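Local coordinates for protein transcriptional regulator of the TetR/AcrR family (Thermobifida fusca YX, PDB 3DCF) that probably binds operator DNA through an N-terminal helix-turn-helix domain and regulates transcription, as other TetR/AcrR-family repressors do, at residues F72-K75 against E76-L79; F63-P66 against A67-Y71. All blocks are in the same frame, centred on the assembly; numbering follows the deposited sequence.

In the fold
Both contacts belong to the helix-turn-helix end of the chain and follow each other directly in sequence, contact 2 (63-71) closing where contact 1 (72-79) opens. Their centres lie about 11 Å apart. Contact 2 takes in the N-cap and the residues of helix 65-71, which in TetR-type regulators is the probable recognition helix; contact 1 starts helix 75-98, which leads from this end toward the C-terminal helices. Each new helix begins with a hydroxyl side chain at its N-cap, T64 in one case and S74 in the other. Apolar side chains from both contacts meet helix 31-46, so the recognition helix and the connecting helix share a common backing.

Contact 1 of 2, residues F72-K75 against E76-L79; sequences FKSK and EDVL
S74 and D77 meet at the start of helix 75-98, where the serine occupies the N-cap position. With OG set between its own backbone N and carbonyl carbon (chi1 60°), the hydroxyl turns back over the first helical turn. There it accepts a weak bond from D77 N at 3.3 Å and gives another weak one to D77 OD2, 2.8 Å from S74 OG. The aspartate is shared: its OD1 forms a salt bridge with R140. Helical hydrogen bonding then begins with a weak bond from V78 N to S74 O, followed by a firmer one from L79 N to K75 O at 2.9 Å.

The close-packed side is apolar. F72 and V78 cross at about a right angle, with V78 CG2 3.6 Å from F72 CB and both residues buried. On the solvent side the exposed E76 meets K75: E76 OE2 lies 3.5 Å from K75 CG, yet 5.6 Å from K75 NZ. E76 OE2 bonds to the Y49 hydroxyl; K75 NZ bonds to Y49 O and T52 O, with a cation-pi contact to Y49. Beneath the turn lies helix 31-46, where F72 rests on R33 and I36 and V78 on A40.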
ATOM      1  N   PHE A  72     -10.455 -12.499 -28.381  1.00 45.57           N
ATOM      2  CA  PHE A  72     -10.146 -11.170 -27.790  1.00 45.28           C
ATOM      3  C   PHE A  72     -10.375 -10.011 -28.756  1.00 45.23           C
ATOM      4  O   PHE A  72      -9.801 -10.014 -29.848  1.00 45.88           O
ATOM      5  CB  PHE A  72      -8.689 -11.133 -27.300  1.00 43.80           C
ATOM      6  CG  PHE A  72      -8.370 -12.200 -26.298  1.00 41.47           C
ATOM      7  CD1 PHE A  72      -8.787 -12.070 -24.977  1.00 36.23           C
ATOM      8  CD2 PHE A  72      -7.687 -13.361 -26.687  1.00 39.13           C
ATOM      9  CE1 PHE A  72      -8.517 -13.072 -24.042  1.00 37.84           C
ATOM     10  CE2 PHE A  72      -7.413 -14.369 -25.759  1.00 39.73           C
ATOM     11  CZ  PHE A  72      -7.828 -14.221 -24.423  1.00 39.32           C
ATOM     12  N   LYS A  73     -11.168  -9.016 -28.332  1.00 45.17           N
ATOM     13  CA  LYS A  73     -11.502  -7.820 -29.153  1.00 45.81           C
ATOM     14  C   LYS A  73     -10.620  -6.580 -28.954  1.00 45.54           C
ATOM     15  O   LYS A  73     -10.762  -5.595 -29.691  1.00 46.76           O
ATOM     16  CB  LYS A  73     -12.991  -7.473 -29.026  1.00 46.05           C
ATOM     17  CG  LYS A  73     -13.842  -8.551 -29.686  1.00 47.44           C
ATOM     18  CD  LYS A  73     -15.326  -8.364 -29.505  1.00 46.20           C
ATOM     19  CE  LYS A  73     -16.087  -9.372 -30.362  1.00 45.03           C
ATOM     20  NZ  LYS A  73     -15.672 -10.782 -30.121  1.00 41.08           N
ATOM     21  N   SER A  74      -9.727  -6.635 -27.966  1.00 44.30           N
ATOM     22  CA  SER A  74      -8.727  -5.597 -27.736  1.00 43.03           C
ATOM     23  C   SER A  74      -7.520  -6.184 -26.984  1.00 42.40           C
ATOM     24  O   SER A  74      -7.598  -7.272 -26.406  1.00 41.41           O
ATOM     25  CB  SER A  74      -9.336  -4.409 -26.972  1.00 43.01           C
ATOM     26  OG  SER A  74      -9.843  -4.804 -25.701  1.00 42.92           O
ATOM     27  N   LYS A  75      -6.403  -5.460 -27.039  1.00 42.53           N
ATOM     28  CA  LYS A  75      -5.182  -5.806 -26.282  1.00 42.82           C
ATOM     29  C   LYS A  75      -5.391  -5.688 -24.746  1.00 42.63           C
ATOM     30  O   LYS A  75      -4.712  -6.368 -23.966  1.00 42.06           O
ATOM     31  CB  LYS A  75      -3.984  -4.951 -26.739  1.00 43.03           C
ATOM     32  CG  LYS A  75      -4.114  -3.435 -26.479  1.00 44.12           C
ATOM     33  CD  LYS A  75      -3.030  -2.620 -27.187  1.00 43.16           C
ATOM     34  CE  LYS A  75      -1.675  -2.763 -26.545  1.00 41.23           C
ATOM     35  NZ  LYS A  75      -0.712  -1.892 -27.264  1.00 39.65           N
ATOM     36  N   GLU A  76      -6.330  -4.824 -24.336  1.00 42.75           N
ATOM     37  CA  GLU A  76      -6.709  -4.639 -22.928  1.00 42.49           C
ATOM     38  C   GLU A  76      -7.416  -5.896 -22.411  1.00 41.96           C
ATOM     39  O   GLU A  76      -7.154  -6.329 -21.286  1.00 41.84           O
ATOM     40  CB  GLU A  76      -7.605  -3.395 -22.725  1.00 43.07           C
ATOM     41  CG  GLU A  76      -6.891  -2.016 -22.863  1.00 47.54           C
ATOM     42  CD  GLU A  76      -6.493  -1.619 -24.303  1.00 53.85           C
ATOM     43  OE1 GLU A  76      -7.231  -1.958 -25.263  1.00 55.99           O
ATOM     44  OE2 GLU A  76      -5.442  -0.952 -24.472  1.00 57.62           O
ATOM     45  N   ASP A  77      -8.309  -6.463 -23.236  1.00 41.72           N
ATOM     46  CA  ASP A  77      -8.987  -7.733 -22.920  1.00 41.55           C
ATOM     47  C   ASP A  77      -7.976  -8.889 -22.813  1.00 41.22           C
ATOM     48  O   ASP A  77      -8.213  -9.813 -22.042  1.00 42.36           O
ATOM     49  CB  ASP A  77     -10.078  -8.094 -23.958  1.00 42.25           C
ATOM     50  CG  ASP A  77     -11.246  -7.101 -23.977  1.00 45.80           C
ATOM     51  OD1 ASP A  77     -11.668  -6.632 -22.890  1.00 48.91           O
ATOM     52  OD2 ASP A  77     -11.759  -6.800 -25.087  1.00 48.94           O
ATOM     53  N   VAL A  78      -6.879  -8.841 -23.590  1.00 39.95           N
ATOM     54  CA  VAL A  78      -5.792  -9.836 -23.490  1.00 39.46           C
ATOM     55  C   VAL A  78      -5.037  -9.631 -22.172  1.00 38.30           C
ATOM     56  O   VAL A  78      -4.715 -10.606 -21.490  1.00 36.98           O
ATOM     57  CB  VAL A  78      -4.784  -9.781 -24.670  1.00 39.40           C
ATOM     58  CG1 VAL A  78      -3.721 -10.850 -24.505  1.00 38.11           C
ATOM     59  CG2 VAL A  78      -5.498  -9.971 -26.012  1.00 38.98           C
ATOM     60  N   LEU A  79      -4.782  -8.368 -21.815  1.00 38.23           N
ATOM     61  CA  LEU A  79      -4.104  -8.052 -20.559  1.00 38.91           C
ATOM     62  C   LEU A  79      -4.909  -8.485 -19.310  1.00 39.53           C
ATOM     63  O   LEU A  79      -4.307  -8.963 -18.331  1.00 39.72           O
ATOM     64  CB  LEU A  79      -3.729  -6.576 -20.486  1.00 39.03           C
ATOM     65  CG  LEU A  79      -2.783  -6.154 -19.345  1.00 39.19           C
ATOM     66  CD1 LEU A  79      -1.467  -6.961 -19.285  1.00 38.38           C
ATOM     67  CD2 LEU A  79      -2.486  -4.669 -19.487  1.00 38.81           C
TER

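Contact 2 of 2, residues F63-P66 against A67-Y71; sequences FTKP and AIYYY
K65 leaves the backbone with an unusual chi1 of -131° and bends at chi2, after which its otherwise extended outer part crosses the Y69 side chain obliquely. The tyrosine CG lies anti to the carbonyl carbon (chi1 -73°), which swings the ring back toward the N-terminal end of helix 65-71. This is the second helix of the predicted helix-turn-helix motif, and the pair joins residues one turn apart. K65 NZ donates to Y69 OH at 2.6 Å, and K65 CD packs 3.5 Å from Y69 CE2, so the aliphatic chain and the ammonium both engage the phenol. P66 CA lies at the edge of the same ring, near its plane and nearest CD2. Were Y69 replaced by an alanine, the K65 ammonium would probably lose its hydroxyl partner and the outer part of the lysine chain the ring it packs on.

T64 caps the helix: its OG1 accepts from A67 N at 3.1 Å with an N-H...O angle of 145°. The next backbone bonds, I68 N to T64 O and Y69 N to K65 O, are weak, as is a second link from I68 N to K65 O.

F63, just before the cap, folds its ring onto the first turn and approaches A67, I68 and Y71. Its contact with Y71 is the most distant of the three, 4.4 Å between F63 CE2 and Y71 CE2. I68 is buried against L54, A58 and I61 of helix 54-61 and I36 of helix 31-46, and its CD1 sits 4.0 Å from F63 CB. Closer still is the A67 methyl: CB lies 3.4 Å from F63 CD2.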
ATOM      1  N   PHE A  63      -2.570 -16.708 -36.966  1.00 46.51           N
ATOM      2  CA  PHE A  63      -4.032 -16.511 -37.082  1.00 46.74           C
ATOM      3  C   PHE A  63      -4.336 -15.240 -37.856  1.00 46.03           C
ATOM      4  O   PHE A  63      -3.490 -14.351 -37.968  1.00 45.90           O
ATOM      5  CB  PHE A  63      -4.692 -16.443 -35.683  1.00 47.91           C
ATOM      6  CG  PHE A  63      -5.218 -17.771 -35.187  1.00 50.49           C
ATOM      7  CD1 PHE A  63      -4.404 -18.917 -35.194  1.00 52.60           C
ATOM      8  CD2 PHE A  63      -6.529 -17.876 -34.683  1.00 53.28           C
ATOM      9  CE1 PHE A  63      -4.889 -20.157 -34.740  1.00 53.14           C
ATOM     10  CE2 PHE A  63      -7.032 -19.109 -34.217  1.00 53.32           C
ATOM     11  CZ  PHE A  63      -6.209 -20.255 -34.248  1.00 53.98           C
ATOM     12  N   THR A  64      -5.555 -15.169 -38.379  1.00 45.53           N
ATOM     13  CA  THR A  64      -6.037 -13.970 -39.073  1.00 45.89           C
ATOM     14  C   THR A  64      -6.506 -12.947 -38.008  1.00 46.13           C
ATOM     15  O   THR A  64      -6.640 -13.286 -36.822  1.00 46.43           O
ATOM     16  CB  THR A  64      -7.196 -14.305 -40.067  1.00 45.59           C
ATOM     17  OG1 THR A  64      -8.337 -14.783 -39.348  1.00 46.87           O
ATOM     18  CG2 THR A  64      -6.773 -15.380 -41.083  1.00 44.80           C
ATOM     19  N   LYS A  65      -6.757 -11.707 -38.436  1.00 46.28           N
ATOM     20  CA  LYS A  65      -7.256 -10.632 -37.545  1.00 46.01           C
ATOM     21  C   LYS A  65      -8.698 -11.006 -37.088  1.00 45.97           C
ATOM     22  O   LYS A  65      -8.978 -10.920 -35.892  1.00 45.69           O
ATOM     23  CB  LYS A  65      -7.190  -9.241 -38.222  1.00 46.42           C
ATOM     24  CG  LYS A  65      -6.546  -8.114 -37.404  1.00 48.21           C
ATOM     25  CD  LYS A  65      -7.390  -7.518 -36.292  1.00 48.68           C
ATOM     26  CE  LYS A  65      -6.685  -6.279 -35.719  1.00 49.20           C
ATOM     27  NZ  LYS A  65      -7.452  -5.556 -34.658  1.00 51.70           N
ATOM     28  N   PRO A  66      -9.617 -11.386 -38.036  1.00 46.19           N
ATOM     29  CA  PRO A  66     -10.947 -11.930 -37.652  1.00 45.88           C
ATOM     30  C   PRO A  66     -10.929 -13.127 -36.684  1.00 45.87           C
ATOM     31  O   PRO A  66     -11.795 -13.213 -35.810  1.00 46.73           O
ATOM     32  CB  PRO A  66     -11.555 -12.350 -38.996  1.00 45.63           C
ATOM     33  CG  PRO A  66     -10.978 -11.391 -39.943  1.00 45.95           C
ATOM     34  CD  PRO A  66      -9.545 -11.242 -39.509  1.00 45.88           C
ATOM     35  N   ALA A  67      -9.955 -14.022 -36.831  1.00 45.35           N
ATOM     36  CA  ALA A  67      -9.844 -15.197 -35.951  1.00 45.34           C
ATOM     37  C   ALA A  67      -9.532 -14.842 -34.469  1.00 44.99           C
ATOM     38  O   ALA A  67     -10.069 -15.499 -33.568  1.00 44.70           O
ATOM     39  CB  ALA A  67      -8.836 -16.204 -36.520  1.00 44.56           C
ATOM     40  N   ILE A  68      -8.700 -13.819 -34.225  1.00 45.29           N
ATOM     41  CA  ILE A  68      -8.373 -13.344 -32.848  1.00 46.09           C
ATOM     42  C   ILE A  68      -9.560 -12.623 -32.164  1.00 46.39           C
ATOM     43  O   ILE A  68      -9.702 -12.733 -30.935  1.00 46.03           O
ATOM     44  CB  ILE A  68      -7.073 -12.428 -32.804  1.00 46.38           C
ATOM     45  CG1 ILE A  68      -5.820 -13.203 -33.215  1.00 47.80           C
ATOM     46  CG2 ILE A  68      -6.796 -11.852 -31.414  1.00 45.56           C
ATOM     47  CD1 ILE A  68      -5.426 -14.376 -32.293  1.00 50.04           C
ATOM     48  N   TYR A  69     -10.390 -11.899 -32.936  1.00 46.71           N
ATOM     49  CA  TYR A  69     -11.600 -11.210 -32.398  1.00 47.13           C
ATOM     50  C   TYR A  69     -12.559 -12.134 -31.640  1.00 46.87           C
ATOM     51  O   TYR A  69     -13.135 -11.713 -30.634  1.00 46.54           O
ATOM     52  CB  TYR A  69     -12.395 -10.436 -33.477  1.00 48.34           C
ATOM     53  CG  TYR A  69     -11.740  -9.164 -33.965  1.00 48.82           C
ATOM     54  CD1 TYR A  69     -11.468  -8.111 -33.088  1.00 49.45           C
ATOM     55  CD2 TYR A  69     -11.444  -8.984 -35.316  1.00 51.32           C
ATOM     56  CE1 TYR A  69     -10.862  -6.922 -33.532  1.00 51.64           C
ATOM     57  CE2 TYR A  69     -10.852  -7.803 -35.787  1.00 52.47           C
ATOM     58  CZ  TYR A  69     -10.558  -6.775 -34.893  1.00 53.17           C
ATOM     59  OH  TYR A  69      -9.976  -5.622 -35.370  1.00 52.68           O
ATOM     60  N   TYR A  70     -12.732 -13.362 -32.140  1.00 47.06           N
ATOM     61  CA  TYR A  70     -13.557 -14.397 -31.489  1.00 47.43           C
ATOM     62  C   TYR A  70     -13.165 -14.588 -30.021  1.00 47.53           C
ATOM     63  O   TYR A  70     -14.034 -14.634 -29.147  1.00 47.92           O
ATOM     64  CB  TYR A  70     -13.445 -15.738 -32.239  1.00 48.23           C
ATOM     65  CG  TYR A  70     -14.249 -16.891 -31.643  1.00 48.24           C
ATOM     66  CD1 TYR A  70     -15.627 -17.015 -31.877  1.00 50.62           C
ATOM     67  CD2 TYR A  70     -13.623 -17.876 -30.861  1.00 50.46           C
ATOM     68  CE1 TYR A  70     -16.376 -18.099 -31.330  1.00 50.27           C
ATOM     69  CE2 TYR A  70     -14.353 -18.959 -30.308  1.00 49.87           C
ATOM     70  CZ  TYR A  70     -15.728 -19.062 -30.551  1.00 50.66           C
ATOM     71  OH  TYR A  70     -16.449 -20.106 -30.015  1.00 50.34           O
ATOM     72  N   TYR A  71     -11.857 -14.664 -29.765  1.00 47.78           N
ATOM     73  CA  TYR A  71     -11.303 -14.824 -28.409  1.00 47.05           C
ATOM     74  C   TYR A  71     -11.081 -13.465 -27.698  1.00 46.29           C
ATOM     75  O   TYR A  71     -11.494 -13.305 -26.544  1.00 46.00           O
ATOM     76  CB  TYR A  71     -10.008 -15.649 -28.455  1.00 47.96           C
ATOM     77  CG  TYR A  71     -10.191 -17.021 -29.095  1.00 48.82           C
ATOM     78  CD1 TYR A  71     -10.785 -18.079 -28.385  1.00 49.99           C
ATOM     79  CD2 TYR A  71      -9.779 -17.264 -30.413  1.00 48.88           C
ATOM     80  CE1 TYR A  71     -10.963 -19.361 -28.977  1.00 50.54           C
ATOM     81  CE2 TYR A  71      -9.951 -18.535 -31.018  1.00 50.35           C
ATOM     82  CZ  TYR A  71     -10.537 -19.579 -30.290  1.00 50.98           C
ATOM     83  OH  TYR A  71     -10.708 -20.816 -30.873  1.00 51.10           O
TER